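Local coordinates for uncharacterized protein DUF1234 (Pectobacterium atrosepticum SCRI1043, PDB 3BDV) that is a putative serine hydrolase of the alpha/beta-hydrolase fold, probably catalysing hydrolysis of a substrate that has not been identified, at residues A181-S184 / E185-P189. Numbering follows the deposited sequence.
Sequences AEFS and EILIP. With EDO (1,2-ethanediol), chain G.
Leu-187 folds back over the ring of Phe-183 where helix 174-185, the last helix of this alpha/beta-hydrolase fold, gives way to a type I beta turn running from Glu-185 to Ile-188. From its CB, which lies 3.4 Å from Ser-184 O, the Leu-187 side chain passes to CG, 3.6 Å from Phe-183 O, and there divides. The CD1 branch sits over one face of the Phe-183 ring, 4.2 Å from the centroid and 19° off the normal, displaced toward the rim; this is a CH-pi contact. The CD2 branch turns instead to C1 of a bound ethanediol, probably from the crystallisation liquor, whose two hydroxyls both hydrogen-bond to Ile-186 O. With Phe-183 CG opposite its own backbone N (chi1 174°), the ring extends beside the helix end to a place that the methyl four residues later can reach.

The backbone bonds go from a four-residue to a three-residue spacing. Glu-185 N donates to Ala-181 O in the i to i+4 pattern, at 156° on the hydrogen. Ile-186 N makes a weak bond to Phe-183 O, and Leu-187 N donates to Ser-184 O, three residues back, over 2.8 Å. Ile-188 N bonds to Glu-185 O and closes the turn.

Outside the turn, Ser-184 OG turns back to Leu-180 O, while the Ser-184 side chain touches Val-14 of helix 4-15 and Ile-77 of strand 76-81, so this helix end packs against both. The Glu-185 chain, extended beyond CG, carries OE2 to a salt bridge with Arg-10. Its other oxygen is tied back to the last helical turn by one water, which donates to Glu-185 OE1 at 2.8 Å and to Glu-182 O at 2.7 Å.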
# COMPACT_ATOMS: atom_id res chain seq x y z
N ALA A 181 10.88 3.80 4.09
CA ALA A 181 12.31 3.58 4.11
C ALA A 181 12.73 2.75 5.32
O ALA A 181 13.44 1.76 5.19
CB ALA A 181 13.03 4.99 4.09
N GLU A 182 12.22 3.13 6.49
CA GLU A 182 12.50 2.47 7.75
C GLU A 182 12.14 0.99 7.71
O GLU A 182 12.93 0.13 8.12
CB GLU A 182 11.74 3.17 8.87
CG GLU A 182 12.26 4.60 9.12
CD GLU A 182 11.41 5.44 10.03
OE1 GLU A 182 10.41 4.90 10.52
OE2 GLU A 182 11.74 6.63 10.23
N PHE A 183 10.92 0.75 7.23
CA PHE A 183 10.31 -0.60 7.10
C PHE A 183 11.01 -1.45 6.08
O PHE A 183 11.33 -2.60 6.35
CB PHE A 183 8.84 -0.36 6.72
CG PHE A 183 8.04 -1.59 6.38
CD1 PHE A 183 7.73 -2.52 7.35
CD2 PHE A 183 7.50 -1.75 5.11
CE1 PHE A 183 6.92 -3.61 7.04
CE2 PHE A 183 6.71 -2.83 4.78
CZ PHE A 183 6.41 -3.75 5.71
N SER A 184 11.20 -0.90 4.89
CA SER A 184 11.82 -1.64 3.83
C SER A 184 13.26 -1.99 4.08
O SER A 184 13.68 -3.06 3.70
CB SER A 184 11.65 -0.94 2.47
OG SER A 184 12.32 0.32 2.43
N GLU A 185 14.04 -1.13 4.74
CA GLU A 185 15.46 -1.49 4.95
C GLU A 185 15.61 -2.81 5.68
O GLU A 185 16.52 -3.58 5.35
CB GLU A 185 16.20 -0.38 5.68
CG GLU A 185 16.43 0.81 4.80
CD GLU A 185 16.99 1.99 5.53
OE1 GLU A 185 16.93 1.99 6.76
OE2 GLU A 185 17.51 2.92 4.87
N ILE A 186 14.72 -3.10 6.62
CA ILE A 186 14.81 -4.36 7.38
C ILE A 186 14.35 -5.54 6.53
O ILE A 186 14.53 -6.67 6.93
CB ILE A 186 14.07 -4.33 8.75
CG1 ILE A 186 12.62 -3.96 8.65
CG2 ILE A 186 14.77 -3.30 9.68
CD1 ILE A 186 11.82 -4.27 9.90
N LEU A 187 13.80 -5.29 5.36
CA LEU A 187 13.44 -6.38 4.47
C LEU A 187 14.46 -6.63 3.37
O LEU A 187 14.28 -7.54 2.54
CB LEU A 187 12.08 -6.07 3.84
CG LEU A 187 10.91 -5.79 4.80
CD1 LEU A 187 9.66 -5.37 4.06
CD2 LEU A 187 10.69 -7.01 5.75
N ILE A 188 15.50 -5.81 3.29
CA ILE A 188 16.51 -5.97 2.23
C ILE A 188 17.28 -7.27 2.49
O ILE A 188 17.67 -7.51 3.61
CB ILE A 188 17.47 -4.77 2.21
CG1 ILE A 188 16.74 -3.55 1.67
CG2 ILE A 188 18.68 -5.03 1.31
CD1 ILE A 188 17.54 -2.28 1.84
N PRO A 189 17.41 -8.15 1.48
CA PRO A 189 18.17 -9.42 1.66
C PRO A 189 19.63 -9.27 2.08
O PRO A 189 20.06 -10.03 2.96
CB PRO A 189 18.08 -10.09 0.28
CG PRO A 189 16.82 -9.56 -0.27
CD PRO A 189 16.77 -8.10 0.16
C1 EDO G . 12.90 -9.16 8.30
O1 EDO G . 13.80 -9.66 7.27
C2 EDO G . 13.55 -9.20 9.69
O2 EDO G . 14.74 -8.40 9.65
O HOH W 1 15.46 0.92 8.83